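Local coordinates for flavodoxin, WrbA-like protein (Agrobacterium tumefaciens, PDB 3D7N) that probably binds FMN and transfers electrons as a flavodoxin-like, WrbA-type flavoprotein, consistent with NAD(P)H:quinone dehydrogenase activity, at residues H121-G129 with Y176-H187. Numbering follows the deposited sequence.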
ATOM      1  N   HIS A 121      -9.470  -0.726  14.394  1.00 51.84           N
ATOM      2  CA  HIS A 121      -9.810  -0.866  15.805  1.00 51.80           C
ATOM      3  C   HIS A 121      -9.704   0.425  16.597  1.00 51.49           C
ATOM      4  O   HIS A 121      -9.919   0.437  17.795  1.00 52.37           O
ATOM      5  CB  HIS A 121      -8.901  -1.932  16.433  1.00 51.94           C
ATOM      6  CG  HIS A 121      -9.317  -3.331  16.115  1.00 53.14           C
ATOM      7  ND1 HIS A 121     -10.337  -3.965  16.788  1.00 54.67           N
ATOM      8  CD2 HIS A 121      -8.876  -4.213  15.191  1.00 53.36           C
ATOM      9  CE1 HIS A 121     -10.502  -5.179  16.297  1.00 54.83           C
ATOM     10  NE2 HIS A 121      -9.632  -5.353  15.324  1.00 53.38           N
ATOM     11  N   GLY A 122      -9.320   1.499  15.943  1.00 51.75           N
ATOM     12  CA  GLY A 122      -9.218   2.811  16.576  1.00 51.63           C
ATOM     13  C   GLY A 122      -8.074   2.913  17.569  1.00 51.45           C
ATOM     14  O   GLY A 122      -8.197   3.560  18.596  1.00 51.92           O
ATOM     15  N   GLY A 123      -6.967   2.256  17.268  1.00 51.50           N
ATOM     16  CA  GLY A 123      -5.801   2.235  18.145  1.00 51.21           C
ATOM     17  C   GLY A 123      -4.743   3.231  17.769  1.00 51.31           C
ATOM     18  O   GLY A 123      -4.875   3.914  16.768  1.00 51.59           O
ATOM     19  N   LEU A 124      -3.682   3.312  18.573  1.00 51.30           N
ATOM     20  CA  LEU A 124      -2.572   4.189  18.262  1.00 52.42           C
ATOM     21  C   LEU A 124      -1.410   3.363  17.813  1.00 51.29           C
ATOM     22  O   LEU A 124      -1.096   2.399  18.464  1.00 52.55           O
ATOM     23  CB  LEU A 124      -2.069   4.944  19.477  1.00 52.71           C
ATOM     24  CG  LEU A 124      -3.001   5.824  20.229  1.00 56.53           C
ATOM     25  CD1 LEU A 124      -1.968   6.662  21.008  1.00 62.58           C
ATOM     26  CD2 LEU A 124      -4.042   6.674  19.392  1.00 59.43           C
ATOM     27  N   TRP A 125      -0.721   3.784  16.768  1.00 49.88           N
ATOM     28  CA  TRP A 125       0.325   2.966  16.214  1.00 49.49           C
ATOM     29  C   TRP A 125       1.685   3.461  16.615  1.00 49.23           C
ATOM     30  O   TRP A 125       2.003   4.642  16.493  1.00 50.28           O
ATOM     31  CB  TRP A 125       0.221   2.886  14.688  1.00 48.95           C
ATOM     32  CG  TRP A 125       1.268   1.953  14.138  1.00 48.80           C
ATOM     33  CD1 TRP A 125       2.529   2.289  13.730  1.00 48.83           C
ATOM     34  CD2 TRP A 125       1.178   0.543  14.032  1.00 48.04           C
ATOM     35  NE1 TRP A 125       3.225   1.183  13.387  1.00 48.13           N
ATOM     36  CE2 TRP A 125       2.422   0.085  13.551  1.00 49.29           C
ATOM     37  CE3 TRP A 125       0.173  -0.388  14.303  1.00 48.55           C
ATOM     38  CZ2 TRP A 125       2.664  -1.260  13.285  1.00 49.53           C
ATOM     39  CZ3 TRP A 125       0.428  -1.721  14.125  1.00 47.30           C
ATOM     40  CH2 TRP A 125       1.659  -2.155  13.618  1.00 49.19           C
ATOM     41  N   VAL A 126       2.487   2.545  17.119  1.00 49.97           N
ATOM     42  CA  VAL A 126       3.852   2.821  17.578  1.00 49.28           C
ATOM     43  C   VAL A 126       4.828   2.385  16.491  1.00 49.59           C
ATOM     44  O   VAL A 126       4.911   1.221  16.159  1.00 50.16           O
ATOM     45  CB  VAL A 126       4.186   2.039  18.870  1.00 49.98           C
ATOM     46  CG1 VAL A 126       5.621   2.340  19.316  1.00 48.14           C
ATOM     47  CG2 VAL A 126       3.176   2.351  20.010  1.00 45.65           C
ATOM     48  N   SER A 127       5.577   3.340  15.952  1.00 49.80           N
ATOM     49  CA  SER A 127       6.555   3.109  14.924  1.00 49.95           C
ATOM     50  C   SER A 127       7.890   2.661  15.555  1.00 50.59           C
ATOM     51  O   SER A 127       8.089   2.774  16.775  1.00 49.40           O
ATOM     52  CB  SER A 127       6.730   4.401  14.147  1.00 49.56           C
ATOM     53  OG  SER A 127       7.457   5.347  14.931  1.00 49.32           O
ATOM     54  N   LEU A 128       8.807   2.141  14.733  1.00 52.32           N
ATOM     55  CA  LEU A 128      10.123   1.699  15.237  1.00 53.10           C
ATOM     56  C   LEU A 128      10.878   2.933  15.725  1.00 54.14           C
ATOM     57  O   LEU A 128      10.917   3.972  15.062  1.00 54.80           O
ATOM     58  CB  LEU A 128      10.880   0.943  14.151  1.00 52.52           C
ATOM     59  CG  LEU A 128      12.098   0.073  14.517  1.00 53.65           C
ATOM     60  CD1 LEU A 128      11.756  -0.992  15.444  1.00 52.98           C
ATOM     61  CD2 LEU A 128      12.720  -0.545  13.285  1.00 54.57           C
ATOM     62  N   GLY A 129      11.448   2.872  16.903  1.00 55.15           N
ATOM     63  CA  GLY A 129      12.134   4.084  17.430  1.00 56.75           C
ATOM     64  C   GLY A 129      13.646   4.225  17.206  1.00 57.68           C
ATOM     65  O   GLY A 129      14.090   4.311  16.051  1.00 60.39           O
ATOM     66  N   TYR A 176      12.081  -2.604  20.261  1.00 50.18           N
ATOM     67  CA  TYR A 176      10.730  -2.230  19.839  1.00 50.30           C
ATOM     68  C   TYR A 176       9.648  -2.613  20.864  1.00 50.92           C
ATOM     69  O   TYR A 176       8.718  -1.837  21.103  1.00 52.14           O
ATOM     70  CB  TYR A 176      10.372  -2.890  18.521  1.00 49.97           C
ATOM     71  CG  TYR A 176       8.994  -2.502  17.971  1.00 50.77           C
ATOM     72  CD1 TYR A 176       8.722  -1.176  17.570  1.00 49.56           C
ATOM     73  CD2 TYR A 176       7.983  -3.460  17.798  1.00 51.42           C
ATOM     74  CE1 TYR A 176       7.508  -0.803  17.057  1.00 49.47           C
ATOM     75  CE2 TYR A 176       6.748  -3.103  17.260  1.00 50.78           C
ATOM     76  CZ  TYR A 176       6.514  -1.758  16.872  1.00 51.47           C
ATOM     77  OH  TYR A 176       5.293  -1.365  16.320  1.00 51.22           O
ATOM     78  N   GLY A 177       9.750  -3.810  21.435  1.00 50.44           N
ATOM     79  CA  GLY A 177       8.788  -4.265  22.413  1.00 50.51           C
ATOM     80  C   GLY A 177       8.852  -3.404  23.672  1.00 50.96           C
ATOM     81  O   GLY A 177       7.802  -3.093  24.269  1.00 50.24           O
ATOM     82  N   ALA A 178      10.072  -3.019  24.071  1.00 50.46           N
ATOM     83  CA  ALA A 178      10.248  -2.074  25.191  1.00 51.11           C
ATOM     84  C   ALA A 178       9.643  -0.700  24.826  1.00 51.44           C
ATOM     85  O   ALA A 178       9.059  -0.022  25.663  1.00 50.70           O
ATOM     86  CB  ALA A 178      11.750  -1.966  25.597  1.00 49.36           C
ATOM     87  N   ARG A 179       9.731  -0.314  23.555  1.00 52.34           N
ATOM     88  CA  ARG A 179       9.237   0.995  23.137  1.00 52.64           C
ATOM     89  C   ARG A 179       7.703   1.025  23.120  1.00 53.29           C
ATOM     90  O   ARG A 179       7.075   2.048  23.438  1.00 54.40           O
ATOM     91  CB  ARG A 179       9.818   1.338  21.774  1.00 52.70           C
ATOM     92  CG  ARG A 179       9.314   2.629  21.176  1.00 53.02           C
ATOM     93  CD  ARG A 179       9.892   2.801  19.812  1.00 53.09           C
ATOM     94  NE  ARG A 179       9.197   3.771  18.963  1.00 54.22           N
ATOM     95  CZ  ARG A 179       9.330   5.097  19.042  1.00 54.77           C
ATOM     96  NH1 ARG A 179       8.725   5.883  18.162  1.00 55.07           N
ATOM     97  NH2 ARG A 179      10.066   5.648  19.978  1.00 52.39           N
ATOM     98  N   VAL A 180       7.089  -0.103  22.781  1.00 53.49           N
ATOM     99  CA  VAL A 180       5.623  -0.196  22.795  1.00 52.75           C
ATOM    100  C   VAL A 180       5.124  -0.184  24.234  1.00 52.74           C
ATOM    101  O   VAL A 180       4.180   0.535  24.542  1.00 51.95           O
ATOM    102  CB  VAL A 180       5.067  -1.489  22.083  1.00 52.85           C
ATOM    103  CG1 VAL A 180       3.518  -1.563  22.253  1.00 49.47           C
ATOM    104  CG2 VAL A 180       5.487  -1.546  20.596  1.00 52.85           C
ATOM    105  N   ALA A 181       5.747  -0.960  25.099  1.00 52.37           N
ATOM    106  CA  ALA A 181       5.321  -1.006  26.473  1.00 52.96           C
ATOM    107  C   ALA A 181       5.434   0.375  27.036  1.00 53.41           C
ATOM    108  O   ALA A 181       4.611   0.808  27.779  1.00 54.17           O
ATOM    109  CB  ALA A 181       6.140  -1.964  27.251  1.00 51.36           C
ATOM    110  N   ASN A 182       6.458   1.084  26.644  1.00 20.00           N
ATOM    111  CA  ASN A 182       6.641   2.398  27.165  1.00 20.00           C
ATOM    112  C   ASN A 182       5.524   3.328  26.808  1.00 20.00           C
ATOM    113  O   ASN A 182       5.077   4.085  27.626  1.00 54.28           O
ATOM    114  CB  ASN A 182       7.947   2.977  26.701  1.00 20.00           C
ATOM    115  CG  ASN A 182       8.434   4.071  27.606  1.00 20.00           C
ATOM    116  OD1 ASN A 182       8.601   5.205  27.185  1.00 20.00           O
ATOM    117  ND2 ASN A 182       8.667   3.735  28.867  1.00 20.00           N
ATOM    118  N   VAL A 183       5.071   3.279  25.570  1.00 20.00           N
ATOM    119  CA  VAL A 183       3.981   4.123  25.163  1.00 20.00           C
ATOM    120  C   VAL A 183       2.721   3.689  25.848  1.00 20.00           C
ATOM    121  O   VAL A 183       1.920   4.493  26.206  1.00 57.42           O
ATOM    122  CB  VAL A 183       3.769   4.067  23.675  1.00 20.00           C
ATOM    123  CG1 VAL A 183       2.595   4.874  23.296  1.00 20.00           C
ATOM    124  CG2 VAL A 183       4.951   4.570  22.987  1.00 20.00           C
ATOM    125  N   ALA A 184       2.562   2.403  26.040  1.00 58.94           N
ATOM    126  CA  ALA A 184       1.367   1.879  26.627  1.00 60.69           C
ATOM    127  C   ALA A 184       1.240   2.295  28.079  1.00 62.05           C
ATOM    128  O   ALA A 184       0.166   2.453  28.582  1.00 61.11           O
ATOM    129  CB  ALA A 184       1.346   0.403  26.501  1.00 60.29           C
ATOM    130  N   ARG A 185       2.359   2.457  28.747  1.00 64.80           N
ATOM    131  CA  ARG A 185       2.378   2.965  30.115  1.00 67.16           C
ATOM    132  C   ARG A 185       1.941   4.416  30.177  1.00 70.24           C
ATOM    133  O   ARG A 185       1.134   4.798  31.017  1.00 70.20           O
ATOM    134  CB  ARG A 185       3.772   2.842  30.740  1.00 67.59           C
ATOM    135  CG  ARG A 185       3.978   1.559  31.520  1.00 68.82           C
ATOM    136  CD  ARG A 185       5.267   1.593  32.325  1.00 69.80           C
ATOM    137  NE  ARG A 185       6.432   1.449  31.449  1.00 71.98           N
ATOM    138  CZ  ARG A 185       6.873   0.303  30.924  1.00 72.63           C
ATOM    139  NH1 ARG A 185       6.255  -0.862  31.153  1.00 72.86           N
ATOM    140  NH2 ARG A 185       7.947   0.325  30.138  1.00 73.41           N
ATOM    141  N   GLN A 186       2.462   5.214  29.258  1.00 73.99           N
ATOM    142  CA  GLN A 186       2.187   6.639  29.247  1.00 77.39           C
ATOM    143  C   GLN A 186       0.745   6.948  28.876  1.00 79.21           C
ATOM    144  O   GLN A 186       0.249   8.037  29.094  1.00 79.68           O
ATOM    145  CB  GLN A 186       3.104   7.316  28.243  1.00 77.20           C
ATOM    146  CG  GLN A 186       3.172   8.815  28.440  1.00 79.04           C
ATOM    147  CD  GLN A 186       4.181   9.459  27.518  1.00 80.12           C
ATOM    148  OE1 GLN A 186       4.718   8.795  26.588  1.00 82.42           O
ATOM    149  NE2 GLN A 186       4.450  10.767  27.749  1.00 81.59           N
ATOM    150  N   HIS A 187       0.067   5.956  28.348  1.00 82.00           N
ATOM    151  CA  HIS A 187      -1.046   6.201  27.480  1.00 84.48           C
ATOM    152  C   HIS A 187      -2.055   5.068  27.679  1.00 85.54           C
ATOM    153  O   HIS A 187      -2.460   4.393  26.722  1.00 85.57           O
ATOM    154  CB  HIS A 187      -0.501   6.257  26.035  1.00 85.43           C
ATOM    155  CG  HIS A 187      -1.461   6.841  25.076  1.00 87.35           C
ATOM    156  ND1 HIS A 187      -2.627   6.190  24.727  1.00 91.11           N
ATOM    157  CD2 HIS A 187      -1.479   8.034  24.442  1.00 90.00           C
ATOM    158  CE1 HIS A 187      -3.323   6.951  23.902  1.00 92.58           C
ATOM    159  NE2 HIS A 187      -2.651   8.078  23.716  1.00 93.75           N
TER
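Strand 124-126, with Val126 facing Val180, runs roughly antiparallel to residues 176-186 of the C-terminal helix 167-186 (146° between their directions, axes 9.4 Å apart at closest), the packing of that helix on the largely parallel sheet of a flavodoxin-like fold. Val126 fills the middle. Its CG1 branch meets Val180 CG2 at 4.1 Å and runs past Arg179, within 3.9 Å of its NE and close to CG, while CG2 points tip to tip at Val183; Val93 on strand 93-100 continues this apolar layer. Two helix side chains bind successive backbone carbonyls, of Val126 at the strand end and of Ser127 just after it. The hydroxyl of Tyr176 donates to Val126 O (OH to O 2.6 Å), nearly in line with the C=O bond, and is also hydrogen-bonded to Gly96 N. Leu128 CD1 lies 3.7 Å from Tyr176 CD1. Arg179, extended from CG to NE, lays one guanidinium face against Gly129 CA, and its NH2 forms a salt bridge with Asp91 of the second subunit, whose strand pairs antiparallel with 124-126 and continues the sheet across the interface. Just past the helix end, Leu124 CD1 lies over one face of the His187 ring, a CH-pi contact of doubtful detail because the ring is poorly ordered. Arg179 NE donates to Ser127 O at 2.6 Å, with the acceptor near the guanidinium plane and an N-H...O angle of 158°.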